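Local coordinates for protein 4'-phospho-dehydrooxetanocin synthase (Bacillus megaterium, PDB 5UL3) that catalyses the cobalamin-dependent radical S-adenosylmethionine ring contraction of dAMP to an oxetane aldehyde, a step in oxetanocin A biosynthesis, at residues K18-Q23 with S29-R34; G438-L443 with G449-Q454. One frame throughout, in Å; residues are numbered along the deposited sequence. Where two conformers were deposited one is given.

Contact 1 of 2, residues K18-Q23 with S29-R34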
loop_
_atom_site.group_PDB
_atom_site.type_symbol
_atom_site.label_atom_id
_atom_site.label_comp_id
_atom_site.label_asym_id
_atom_site.label_seq_id
_atom_site.Cartn_x
_atom_site.Cartn_y
_atom_site.Cartn_z
ATOM N N LYS A 18 5.818 30.258 15.304
ATOM C CA LYS A 18 6.312 29.713 14.043
ATOM C C LYS A 18 7.384 28.656 14.286
ATOM O O LYS A 18 7.458 27.655 13.558
ATOM C CB LYS A 18 6.837 30.854 13.172
ATOM C CG LYS A 18 7.200 30.498 11.749
ATOM C CD LYS A 18 7.434 31.787 10.973
ATOM C CE LYS A 18 7.323 31.592 9.479
ATOM N NZ LYS A 18 5.919 31.302 9.052
ATOM N N GLU A 19 8.213 28.846 15.315
ATOM C CA GLU A 19 9.240 27.857 15.618
ATOM C C GLU A 19 8.640 26.630 16.288
ATOM O O GLU A 19 9.073 25.501 16.027
ATOM C CB GLU A 19 10.330 28.473 16.502
ATOM C CG GLU A 19 11.514 27.544 16.770
ATOM C CD GLU A 19 12.356 27.266 15.530
ATOM O OE1 GLU A 19 13.128 26.286 15.543
ATOM O OE2 GLU A 19 12.256 28.025 14.544
ATOM N N ILE A 20 7.644 26.824 17.154
ATOM C CA ILE A 20 6.976 25.690 17.776
ATOM C C ILE A 20 6.264 24.859 16.717
ATOM O O ILE A 20 6.400 23.627 16.664
ATOM C CB ILE A 20 5.985 26.158 18.848
ATOM C CG1 ILE A 20 6.737 26.815 20.018
ATOM C CG2 ILE A 20 5.187 24.964 19.349
ATOM C CD1 ILE A 20 5.828 27.564 20.982
ATOM N N PHE A 21 5.504 25.533 15.849
ATOM C CA PHE A 21 4.681 24.822 14.868
ATOM C C PHE A 21 5.515 24.139 13.790
ATOM O O PHE A 21 5.009 23.240 13.104
ATOM C CB PHE A 21 3.690 25.792 14.216
ATOM C CG PHE A 21 2.619 26.320 15.156
ATOM C CD1 PHE A 21 2.425 25.773 16.417
ATOM C CD2 PHE A 21 1.781 27.357 14.739
ATOM C CE1 PHE A 21 1.423 26.256 17.263
ATOM C CE2 PHE A 21 0.785 27.846 15.576
ATOM C CZ PHE A 21 0.607 27.295 16.839
ATOM N N SER A 22 6.767 24.558 13.602
ATOM C CA SER A 22 7.636 23.897 12.636
ATOM C C SER A 22 7.971 22.471 13.045
ATOM O O SER A 22 8.441 21.694 12.201
ATOM C CB SER A 22 8.931 24.690 12.449
ATOM O OG SER A 22 9.805 24.441 13.541
ATOM N N GLN A 23 7.724 22.097 14.301
ATOM C CA GLN A 23 8.008 20.742 14.767
ATOM C C GLN A 23 6.775 19.869 14.521
ATOM O O GLN A 23 6.048 19.467 15.430
ATOM C CB GLN A 23 8.433 20.760 16.227
ATOM C CG GLN A 23 9.652 21.614 16.425
ATOM C CD GLN A 23 9.872 21.974 17.875
ATOM O OE1 GLN A 23 9.929 21.106 18.746
ATOM N NE2 GLN A 23 9.982 23.266 18.144
ATOM N N SER A 29 -1.226 17.897 21.618
ATOM C CA SER A 29 -1.132 18.167 23.051
ATOM C C SER A 29 0.258 18.660 23.435
ATOM O O SER A 29 0.396 19.524 24.309
ATOM C CB SER A 29 -1.494 16.916 23.849
ATOM O OG SER A 29 -2.879 16.638 23.751
ATOM N N GLU A 30 1.300 18.118 22.798
ATOM C CA GLU A 30 2.662 18.577 23.069
ATOM C C GLU A 30 2.902 19.964 22.484
ATOM O O GLU A 30 3.572 20.802 23.102
ATOM C CB GLU A 30 3.674 17.567 22.519
ATOM C CG GLU A 30 5.124 18.078 22.453
ATOM C CD GLU A 30 5.750 18.356 23.825
ATOM O OE1 GLU A 30 5.416 17.647 24.804
ATOM O OE2 GLU A 30 6.582 19.288 23.917
ATOM N N ILE A 31 2.359 20.231 21.295
ATOM C CA ILE A 31 2.377 21.593 20.770
ATOM C C ILE A 31 1.668 22.535 21.732
ATOM O O ILE A 31 2.153 23.640 22.018
ATOM C CB ILE A 31 1.738 21.634 19.365
ATOM C CG1 ILE A 31 2.561 20.804 18.369
ATOM C CG2 ILE A 31 1.551 23.087 18.884
ATOM C CD1 ILE A 31 3.803 21.496 17.842
ATOM N N GLU A 32 0.517 22.111 22.259
ATOM C CA GLU A 32 -0.232 22.983 23.160
ATOM C C GLU A 32 0.559 23.250 24.438
ATOM O O GLU A 32 0.578 24.384 24.939
ATOM C CB GLU A 32 -1.611 22.380 23.473
ATOM C CG GLU A 32 -2.695 22.803 22.453
ATOM C CD GLU A 32 -3.979 21.987 22.514
ATOM O OE1 GLU A 32 -4.024 21.023 23.309
ATOM O OE2 GLU A 32 -4.944 22.313 21.756
ATOM N N LYS A 33 1.246 22.227 24.956
ATOM C CA LYS A 33 2.100 22.405 26.128
ATOM C C LYS A 33 3.116 23.510 25.898
ATOM O O LYS A 33 3.282 24.404 26.736
ATOM C CB LYS A 33 2.814 21.094 26.472
ATOM C CG LYS A 33 3.712 21.195 27.719
ATOM C CD LYS A 33 4.793 20.116 27.768
ATOM C CE LYS A 33 4.324 18.850 28.472
ATOM N NZ LYS A 33 5.397 17.808 28.527
ATOM N N ARG A 34 3.809 23.468 24.760
ATOM C CA ARG A 34 4.801 24.497 24.477
ATOM C C ARG A 34 4.157 25.856 24.244
ATOM O O ARG A 34 4.801 26.888 24.472
ATOM C CB ARG A 34 5.654 24.094 23.281
ATOM C CG ARG A 34 6.513 22.881 23.568
ATOM C CD ARG A 34 6.983 22.199 22.299
ATOM N NE ARG A 34 7.641 20.924 22.582
ATOM C CZ ARG A 34 8.896 20.643 22.254
ATOM N NH1 ARG A 34 9.637 21.547 21.621
ATOM N NH2 ARG A 34 9.405 19.453 22.550
HETATM O O HOH W 1 9.437 24.439 21.236
#

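Contact 2 of 2, residues G438-L443 with G449-Q454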
loop_
_atom_site.group_PDB
_atom_site.type_symbol
_atom_site.label_atom_id
_atom_site.label_comp_id
_atom_site.label_asym_id
_atom_site.label_seq_id
_atom_site.Cartn_x
_atom_site.Cartn_y
_atom_site.Cartn_z
ATOM N N GLY A 438 2.212 -13.703 -18.848
ATOM C CA GLY A 438 2.913 -13.706 -20.115
ATOM C C GLY A 438 2.171 -14.412 -21.227
ATOM O O GLY A 438 2.773 -14.683 -22.275
ATOM N N SER A 439 0.894 -14.731 -21.041
ATOM C CA SER A 439 0.087 -15.447 -22.022
ATOM C C SER A 439 -0.997 -14.511 -22.534
ATOM O O SER A 439 -1.751 -13.943 -21.739
ATOM C CB SER A 439 -0.533 -16.695 -21.392
ATOM O OG SER A 439 -1.752 -17.040 -22.037
ATOM N N ASN A 440 -1.085 -14.342 -23.855
ATOM C CA ASN A 440 -2.018 -13.335 -24.362
ATOM C C ASN A 440 -3.465 -13.672 -24.000
ATOM O O ASN A 440 -4.246 -12.776 -23.651
ATOM C CB ASN A 440 -1.833 -13.159 -25.868
ATOM C CG ASN A 440 -0.567 -12.391 -26.191
ATOM O OD1 ASN A 440 -0.140 -11.543 -25.407
ATOM N ND2 ASN A 440 0.050 -12.693 -27.331
ATOM N N GLN A 441 -3.837 -14.953 -24.057
ATOM C CA GLN A 441 -5.174 -15.357 -23.623
ATOM C C GLN A 441 -5.398 -15.028 -22.151
ATOM O O GLN A 441 -6.438 -14.479 -21.776
ATOM C CB GLN A 441 -5.377 -16.857 -23.849
ATOM C CG GLN A 441 -5.491 -17.263 -25.297
ATOM C CD GLN A 441 -5.603 -18.771 -25.459
ATOM O OE1 GLN A 441 -5.578 -19.523 -24.481
ATOM N NE2 GLN A 441 -5.726 -19.220 -26.706
ATOM N N GLN A 442 -4.429 -15.367 -21.296
ATOM C CA GLN A 442 -4.595 -15.109 -19.866
ATOM C C GLN A 442 -4.626 -13.618 -19.574
ATOM O O GLN A 442 -5.432 -13.163 -18.753
ATOM C CB GLN A 442 -3.482 -15.796 -19.067
ATOM C CG GLN A 442 -3.691 -15.783 -17.546
ATOM C CD GLN A 442 -2.532 -16.447 -16.823
ATOM O OE1 GLN A 442 -1.381 -16.203 -17.159
ATOM N NE2 GLN A 442 -2.831 -17.318 -15.871
ATOM N N LEU A 443 -3.791 -12.833 -20.264
ATOM C CA LEU A 443 -3.853 -11.383 -20.108
ATOM C C LEU A 443 -5.250 -10.855 -20.415
ATOM O O LEU A 443 -5.740 -9.929 -19.756
ATOM C CB LEU A 443 -2.819 -10.710 -21.011
ATOM C CG LEU A 443 -1.386 -10.794 -20.467
ATOM C CD1 LEU A 443 -0.395 -10.434 -21.559
ATOM C CD2 LEU A 443 -1.216 -9.855 -19.253
ATOM N N GLY A 449 -5.367 -5.742 -20.938
ATOM C CA GLY A 449 -5.267 -4.907 -22.120
ATOM C C GLY A 449 -3.920 -4.935 -22.814
ATOM O O GLY A 449 -3.740 -4.229 -23.815
ATOM N N THR A 450 -2.982 -5.738 -22.336
ATOM C CA THR A 450 -1.614 -5.783 -22.822
ATOM C C THR A 450 -1.339 -7.085 -23.563
ATOM O O THR A 450 -2.104 -8.060 -23.495
ATOM C CB THR A 450 -0.637 -5.637 -21.641
ATOM O OG1 THR A 450 -0.966 -6.624 -20.659
ATOM C CG2 THR A 450 -0.728 -4.257 -21.020
ATOM N N THR A 451 -0.207 -7.113 -24.260
ATOM C CA THR A 451 0.294 -8.350 -24.844
ATOM C C THR A 451 1.574 -8.780 -24.141
ATOM O O THR A 451 2.236 -7.991 -23.460
ATOM C CB THR A 451 0.583 -8.212 -26.348
ATOM O OG1 THR A 451 1.672 -7.307 -26.539
ATOM C CG2 THR A 451 -0.639 -7.693 -27.095
ATOM N N SER A 452 1.913 -10.053 -24.343
ATOM C CA SER A 452 3.168 -10.599 -23.839
ATOM C C SER A 452 4.363 -9.778 -24.319
ATOM O O SER A 452 5.202 -9.351 -23.518
ATOM C CB SER A 452 3.299 -12.058 -24.284
ATOM O OG SER A 452 4.395 -12.665 -23.639
ATOM N N GLU A 453 4.457 -9.535 -25.633
ATOM C CA GLU A 453 5.613 -8.797 -26.135
ATOM C C GLU A 453 5.649 -7.369 -25.590
ATOM O O GLU A 453 6.731 -6.828 -25.325
ATOM C CB GLU A 453 5.629 -8.792 -27.664
ATOM C CG GLU A 453 6.988 -8.405 -28.251
ATOM C CD GLU A 453 8.052 -9.491 -28.059
ATOM O OE1 GLU A 453 7.683 -10.674 -27.904
ATOM O OE2 GLU A 453 9.262 -9.158 -28.065
ATOM N N GLN A 454 4.482 -6.738 -25.427
ATOM C CA GLN A 454 4.446 -5.393 -24.861
ATOM C C GLN A 454 5.005 -5.383 -23.445
ATOM O O GLN A 454 5.698 -4.440 -23.048
ATOM C CB GLN A 454 3.019 -4.866 -24.862
ATOM C CG GLN A 454 2.779 -3.539 -24.160
ATOM C CD GLN A 454 1.293 -3.179 -24.217
ATOM O OE1 GLN A 454 0.476 -4.036 -24.532
ATOM N NE2 GLN A 454 0.946 -1.939 -23.902
HETATM O O HOH W 2 -3.624 -10.080 -24.665
HETATM O O HOH W 3 2.635 -10.718 -27.715
#

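Contact 1 of 2, residues K18-Q23 with S29-R34
A helical hairpin at the N-terminus of the chain, made of helices 7-21 and 28-39, is closed where I20 and F21 meet I31 and R34. The backbones come nearest at I20 and I31, whose CA atoms lie 6.8 Å apart. There the two isoleucine side chains lie antiparallel, alongside one another, and CG2 of I20 sits 4.0 Å from CD1 of I31. That same CD1 also rests 3.6 Å from the carbonyl O of I20, so the tip of I31 packs against main chain as well as methyl groups. F21 has its CB directed away from the second helix, yet its ring swings back: with CG anti to the carbonyl carbon (chi1 -68°), CE1 comes within 3.6 Å of CG2 of I31, the two side chains roughly perpendicular. CD1 of I20 lies 3.7 Å from the carbonyl O of R34 and its CG2 faces CB of R34, and from there the extended arginine reaches toward Q23.

The polar side is looser. Q23 OE1 stands 2.9 Å from R34 NH1, but the angle is too poor for a hydrogen bond and the amide and guanidinium planes are 80° apart. A water bridges the pair instead, accepting from R34 NH1 at 2.9 Å and weakly from Q23 NE2. Q23 NE2 also donates to E19 O, which S22 OG approaches from the opposite face of the carbonyl plane.

Around the hairpin, I31 leans on V52 of strand 49-53, F21 reaches T59 and P75 in loops, and S22 O accepts from R347 of helix 335-351.

Contact 2 of 2, residues G438-L443 with G449-Q454
S452 fastens the start of helix 452-464 to the turn that leads into helix 440-445, using both its backbone N-H and its hydroxyl. The backbone N of S452 donates to OD1 of N440 at 2.8 Å, nearly straight (164°) and in the carbonyl plane of the amide. Its hydroxyl, set anti to the backbone N (chi1 -171°), gives its proton to the carbonyl O of G438 at 2.9 Å, coming from above the carbonyl plane. A side-chain oxygen from one helix thus takes up an N-H in the first turn of the other, which lacks a partner in its own helix.

The closely packed part is at L443, whose methyls press on the T450-S452 main chain and the T450 hydroxyl. Its CD1 touches the carbonyl O of T450 at 3.5 Å, while CD2 meets OG1 of T450 at the same distance, the leucine and threonine side chains set crosswise.

The solvent side, at N440 and T451, is looser and bridged by water. One water donates to both N440 O and T450 O; another accepts from ND2 of N440 and from the backbone N of E453. Both helices are capped locally: S439 OG accepts from Q442 N, and T451 with Q454 forms a capping box, OG1 of T451 receiving Q454 N at 3.1 Å and OE1 of Q454 receiving T451 N.

Within the radical SAM core, both segments follow strand 432-436, whose last residue, E436, binds S-adenosylmethionine and has its side chain about 5 Å from that of L443. Helix 484-493 packs on S439 and S452, E453 forms a salt bridge to R495, and Q454 NE2 donates to Y404 O.

Contacts 1 and 2 each join the ends of two helices that follow one another in the chain, but they belong to separate parts of the enzyme. Their centres lie 54 Å apart on opposite sides of the chain's centre, and their nearest atoms are about 43 Å apart. Contact 1, near the N-terminus, lies away from the cobalamin and iron-sulfur sites. Contact 2 is much closer to the cofactors: the side chain of T450 is about 9 Å from the iron-sulfur cluster. Contact 1 lies in a peripheral hairpin, contact 2 in the radical SAM core near the cluster.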